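Long-range contact in tRNA (cytosine(72)-C(5))-methyltransferase (Pyrococcus horikoshii, PDB 5ZVE), which transfers a methyl group from S-adenosyl-L-methionine to the C5 position of cytosine 72 in several tRNAs: residues 71-83 with 158-170. Sequence-based numbering, arbitrary orientation.
Sequences LYFVREGPNFSDD and VTLPKFKLPSLSE
Glu76 and Lys164 pair their backbones in a single antiparallel hydrogen-bonded bridge, N of Glu76 to O of Lys164 at 3.0 Å and N of Lys164 to O of Glu76 at 2.7 Å. A water extends the pairing by donating to both Val74 O and Lys164 O. Further along, Asn79 grips two successive carbonyls: its N binds Lys162 O at 2.9 Å, while ND2 donates to Pro161 O, which lies close to the plane of the Asn79 amide.

Among the charged groups, Lys162, its chain kinked about CB-CG (chi2 84°), is carried across the Phe80 ring, CD passing CE1, and sets NZ in a salt bridge 2.5 Å from Asp82 OD1, on the anti side and tilted 27° out of the carboxylate plane. The Arg75 guanidinium carries Phe163 CE1 over one face, the planes 44° apart, and NH2 binds Glu31 and Pro32 O. With an alanine at Arg75, the Phe163 ring would probably lose cover and Glu31 its salt-bridge mate.

Apolar contacts finish the seam: Pro166 CG makes an off-centre CH-pi contact with Phe73, 4.1 Å from the ring centroid, and Leu168 touches CE1 of that ring.

Two connectors, leaving the ferredoxin-like sheet and the PUA domain respectively, thus join through backbone bonds reinforced by aromatic and charged side chains, consistent with a well-defined placement of the two domains.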
loop_
_atom_site.group_PDB
_atom_site.type_symbol
_atom_site.label_atom_id
_atom_site.label_comp_id
_atom_site.label_asym_id
_atom_site.label_seq_id
_atom_site.Cartn_x
_atom_site.Cartn_y
_atom_site.Cartn_z
ATOM N N LEU A 71 6.499 10.612 8.513
ATOM C CA LEU A 71 5.683 10.875 9.696
ATOM C C LEU A 71 4.674 9.761 9.833
ATOM O O LEU A 71 4.177 9.257 8.829
ATOM C CB LEU A 71 4.956 12.218 9.605
ATOM C CG LEU A 71 5.753 13.508 9.799
ATOM C CD1 LEU A 71 4.881 14.706 9.498
ATOM C CD2 LEU A 71 6.297 13.585 11.201
ATOM N N TYR A 72 4.353 9.372 11.062
ATOM C CA TYR A 72 3.346 8.339 11.236
ATOM C C TYR A 72 2.390 8.645 12.380
ATOM O O TYR A 72 2.707 9.403 13.299
ATOM C CB TYR A 72 4.010 6.965 11.436
ATOM C CG TYR A 72 4.751 6.795 12.741
ATOM C CD1 TYR A 72 4.092 6.340 13.877
ATOM C CD2 TYR A 72 6.112 7.074 12.837
ATOM C CE1 TYR A 72 4.761 6.180 15.075
ATOM C CE2 TYR A 72 6.791 6.918 14.034
ATOM C CZ TYR A 72 6.108 6.472 15.150
ATOM O OH TYR A 72 6.763 6.310 16.348
ATOM N N PHE A 73 1.204 8.056 12.296
ATOM C CA PHE A 73 0.197 8.203 13.330
ATOM C C PHE A 73 -0.035 6.858 13.987
ATOM O O PHE A 73 -0.052 5.824 13.316
ATOM C CB PHE A 73 -1.110 8.747 12.750
ATOM C CG PHE A 73 -0.951 10.035 11.994
ATOM C CD1 PHE A 73 -0.573 10.034 10.662
ATOM C CD2 PHE A 73 -1.174 11.252 12.622
ATOM C CE1 PHE A 73 -0.424 11.221 9.969
ATOM C CE2 PHE A 73 -1.029 12.440 11.936
ATOM C CZ PHE A 73 -0.650 12.426 10.607
ATOM N N VAL A 74 -0.180 6.863 15.303
ATOM C CA VAL A 74 -0.392 5.620 16.019
ATOM C C VAL A 74 -1.859 5.221 15.890
ATOM O O VAL A 74 -2.763 6.041 16.071
ATOM C CB VAL A 74 0.007 5.737 17.502
ATOM C CG1 VAL A 74 -0.281 4.437 18.230
ATOM C CG2 VAL A 74 1.488 6.088 17.623
ATOM N N ARG A 75 -2.082 3.949 15.593
ATOM C CA ARG A 75 -3.421 3.416 15.398
ATOM C C ARG A 75 -4.144 3.230 16.732
ATOM O O ARG A 75 -3.519 2.947 17.749
ATOM C CB ARG A 75 -3.329 2.093 14.635
ATOM C CG ARG A 75 -4.626 1.334 14.500
ATOM C CD ARG A 75 -4.558 0.062 15.319
ATOM N NE ARG A 75 -4.191 -1.091 14.516
ATOM C CZ ARG A 75 -3.785 -2.255 15.015
ATOM N NH1 ARG A 75 -3.672 -2.418 16.325
ATOM N NH2 ARG A 75 -3.493 -3.257 14.196
ATOM N N GLU A 76 -5.463 3.402 16.720
ATOM C CA GLU A 76 -6.280 3.173 17.906
ATOM C C GLU A 76 -7.111 1.903 17.734
ATOM O O GLU A 76 -7.666 1.654 16.665
ATOM C CB GLU A 76 -7.191 4.374 18.166
ATOM C CG GLU A 76 -6.428 5.660 18.470
ATOM C CD GLU A 76 -7.333 6.876 18.577
ATOM O OE1 GLU A 76 -8.559 6.731 18.399
ATOM O OE2 GLU A 76 -6.810 7.983 18.826
ATOM N N GLY A 77 -7.178 1.092 18.784
ATOM C CA GLY A 77 -7.960 -0.133 18.756
ATOM C C GLY A 77 -7.144 -1.369 19.102
ATOM O O GLY A 77 -5.921 -1.284 19.261
ATOM N N PRO A 78 -7.803 -2.536 19.185
ATOM C CA PRO A 78 -9.221 -2.756 18.874
ATOM C C PRO A 78 -10.161 -2.218 19.947
ATOM O O PRO A 78 -9.918 -2.395 21.140
ATOM C CB PRO A 78 -9.322 -4.280 18.777
ATOM C CG PRO A 78 -8.245 -4.776 19.675
ATOM C CD PRO A 78 -7.118 -3.790 19.549
ATOM N N ASN A 79 -11.227 -1.562 19.504
ATOM C CA ASN A 79 -12.161 -0.909 20.412
ATOM C C ASN A 79 -13.197 -1.866 20.990
ATOM O O ASN A 79 -13.955 -1.497 21.882
ATOM C CB ASN A 79 -12.854 0.245 19.695
ATOM C CG ASN A 79 -11.901 1.369 19.368
ATOM O OD1 ASN A 79 -10.980 1.653 20.132
ATOM N ND2 ASN A 79 -12.107 2.009 18.225
ATOM N N PHE A 80 -13.228 -3.090 20.476
ATOM C CA PHE A 80 -14.031 -4.138 21.087
ATOM C C PHE A 80 -13.445 -5.513 20.786
ATOM O O PHE A 80 -12.618 -5.669 19.885
ATOM C CB PHE A 80 -15.494 -4.060 20.631
ATOM C CG PHE A 80 -15.671 -3.875 19.152
ATOM C CD1 PHE A 80 -15.649 -4.966 18.296
ATOM C CD2 PHE A 80 -15.902 -2.617 18.620
ATOM C CE1 PHE A 80 -15.825 -4.803 16.938
ATOM C CE2 PHE A 80 -16.083 -2.445 17.264
ATOM C CZ PHE A 80 -16.042 -3.540 16.419
ATOM N N SER A 81 -13.872 -6.504 21.559
ATOM C CA SER A 81 -13.338 -7.856 21.452
ATOM C C SER A 81 -13.754 -8.531 20.149
ATOM O O SER A 81 -14.741 -8.148 19.522
ATOM C CB SER A 81 -13.791 -8.697 22.648
ATOM O OG SER A 81 -13.258 -10.008 22.576
ATOM N N ASP A 82 -12.991 -9.541 19.748
ATOM C CA ASP A 82 -13.254 -10.245 18.501
ATOM C C ASP A 82 -14.547 -11.051 18.571
ATOM O O ASP A 82 -15.163 -11.330 17.545
ATOM C CB ASP A 82 -12.082 -11.161 18.152
ATOM C CG ASP A 82 -10.870 -10.393 17.671
ATOM O OD1 ASP A 82 -10.903 -9.144 17.708
ATOM O OD2 ASP A 82 -9.882 -11.035 17.260
ATOM N N ASP A 83 -14.959 -11.416 19.782
ATOM C CA ASP A 83 -16.171 -12.211 19.966
ATOM C C ASP A 83 -17.382 -11.372 20.374
ATOM O O ASP A 83 -18.462 -11.918 20.596
ATOM C CB ASP A 83 -15.943 -13.305 21.010
ATOM C CG ASP A 83 -15.721 -12.748 22.402
ATOM O OD1 ASP A 83 -15.349 -11.561 22.519
ATOM O OD2 ASP A 83 -15.931 -13.495 23.382
ATOM N N VAL A 158 -20.181 6.463 12.614
ATOM C CA VAL A 158 -19.444 5.401 13.286
ATOM C C VAL A 158 -18.679 5.986 14.471
ATOM O O VAL A 158 -17.644 6.628 14.309
ATOM C CB VAL A 158 -18.480 4.678 12.315
ATOM C CG1 VAL A 158 -17.746 3.550 13.017
ATOM C CG2 VAL A 158 -19.251 4.129 11.127
ATOM N N THR A 159 -19.216 5.761 15.664
ATOM C CA THR A 159 -18.661 6.290 16.896
ATOM C C THR A 159 -17.777 5.264 17.586
ATOM O O THR A 159 -17.029 5.591 18.504
ATOM C CB THR A 159 -19.774 6.715 17.857
ATOM O OG1 THR A 159 -20.635 5.594 18.094
ATOM C CG2 THR A 159 -20.586 7.847 17.256
ATOM N N LEU A 160 -17.891 4.013 17.161
ATOM C CA LEU A 160 -17.037 2.962 17.692
ATOM C C LEU A 160 -16.572 2.030 16.585
ATOM O O LEU A 160 -17.074 0.913 16.448
ATOM C CB LEU A 160 -17.767 2.167 18.776
ATOM C CG LEU A 160 -16.863 1.255 19.609
ATOM C CD1 LEU A 160 -15.918 2.081 20.482
ATOM C CD2 LEU A 160 -17.707 0.314 20.451
ATOM N N PRO A 161 -15.612 2.494 15.777
ATOM C CA PRO A 161 -14.991 1.623 14.779
ATOM C C PRO A 161 -14.143 0.560 15.466
ATOM O O PRO A 161 -13.717 0.771 16.594
ATOM C CB PRO A 161 -14.130 2.585 13.963
ATOM C CG PRO A 161 -13.764 3.652 14.940
ATOM C CD PRO A 161 -14.982 3.827 15.813
ATOM N N LYS A 162 -13.913 -0.566 14.808
ATOM C CA LYS A 162 -13.055 -1.591 15.376
ATOM C C LYS A 162 -11.643 -1.027 15.586
ATOM O O LYS A 162 -11.024 -1.236 16.630
ATOM C CB LYS A 162 -13.035 -2.817 14.469
ATOM C CG LYS A 162 -12.022 -3.863 14.853
ATOM C CD LYS A 162 -12.531 -4.786 15.930
ATOM C CE LYS A 162 -12.010 -6.193 15.704
ATOM N NZ LYS A 162 -12.030 -6.993 16.957
ATOM N N PHE A 163 -11.154 -0.295 14.590
ATOM C CA PHE A 163 -9.879 0.408 14.685
ATOM C C PHE A 163 -10.047 1.834 14.195
ATOM O O PHE A 163 -10.968 2.131 13.435
ATOM C CB PHE A 163 -8.785 -0.283 13.865
ATOM C CG PHE A 163 -8.439 -1.663 14.342
ATOM C CD1 PHE A 163 -7.515 -1.847 15.360
ATOM C CD2 PHE A 163 -9.019 -2.777 13.756
ATOM C CE1 PHE A 163 -7.185 -3.118 15.797
ATOM C CE2 PHE A 163 -8.689 -4.056 14.183
ATOM C CZ PHE A 163 -7.774 -4.226 15.207
ATOM N N LYS A 164 -9.154 2.714 14.626
ATOM C CA LYS A 164 -9.191 4.100 14.193
ATOM C C LYS A 164 -7.843 4.579 13.662
ATOM O O LYS A 164 -6.848 4.589 14.382
ATOM C CB LYS A 164 -9.642 5.001 15.342
ATOM C CG LYS A 164 -9.707 6.475 14.992
ATOM C CD LYS A 164 -10.536 6.723 13.755
ATOM C CE LYS A 164 -10.690 8.213 13.491
ATOM N NZ LYS A 164 -11.289 8.467 12.149
ATOM N N LEU A 165 -7.835 4.962 12.389
ATOM C CA LEU A 165 -6.720 5.662 11.773
ATOM C C LEU A 165 -7.220 7.046 11.389
ATOM O O LEU A 165 -8.389 7.206 11.057
ATOM C CB LEU A 165 -6.198 4.919 10.540
ATOM C CG LEU A 165 -5.494 3.574 10.731
ATOM C CD1 LEU A 165 -5.061 3.006 9.390
ATOM C CD2 LEU A 165 -4.297 3.738 11.639
ATOM N N PRO A 166 -6.344 8.057 11.455
ATOM C CA PRO A 166 -6.766 9.413 11.088
ATOM C C PRO A 166 -7.203 9.504 9.629
ATOM O O PRO A 166 -6.622 8.833 8.779
ATOM C CB PRO A 166 -5.506 10.254 11.338
ATOM C CG PRO A 166 -4.382 9.281 11.230
ATOM C CD PRO A 166 -4.913 7.995 11.795
ATOM N N SER A 167 -8.224 10.308 9.351
ATOM C CA SER A 167 -8.596 10.621 7.974
ATOM C C SER A 167 -7.906 11.911 7.555
ATOM O O SER A 167 -8.120 12.962 8.162
ATOM C CB SER A 167 -10.108 10.756 7.830
ATOM O OG SER A 167 -10.575 11.839 8.609
ATOM N N LEU A 168 -7.068 11.830 6.528
ATOM C CA LEU A 168 -6.243 12.965 6.135
ATOM C C LEU A 168 -6.656 13.561 4.796
ATOM O O LEU A 168 -6.210 14.650 4.433
ATOM C CB LEU A 168 -4.778 12.545 6.075
ATOM C CG LEU A 168 -4.281 11.752 7.282
ATOM C CD1 LEU A 168 -2.923 11.152 6.980
ATOM C CD2 LEU A 168 -4.214 12.633 8.513
ATOM N N SER A 169 -7.507 12.845 4.069
ATOM C CA SER A 169 -7.856 13.225 2.703
ATOM C C SER A 169 -8.634 14.537 2.639
ATOM O O SER A 169 -8.595 15.238 1.630
ATOM C CB SER A 169 -8.662 12.112 2.030
ATOM O OG SER A 169 -9.765 11.727 2.834
ATOM N N GLU A 170 -9.338 14.868 3.713
ATOM C CA GLU A 170 -10.155 16.075 3.734
ATOM C C GLU A 170 -9.429 17.289 4.325
ATOM O O GLU A 170 -9.993 18.378 4.392
ATOM C CB GLU A 170 -11.447 15.813 4.515
ATOM C CG GLU A 170 -12.333 14.732 3.900
ATOM C CD GLU A 170 -12.915 15.138 2.560
ATOM O OE1 GLU A 170 -13.307 16.315 2.407
ATOM O OE2 GLU A 170 -12.978 14.275 1.658
HETATM O O HOH W 1 -5.317 6.744 14.978
#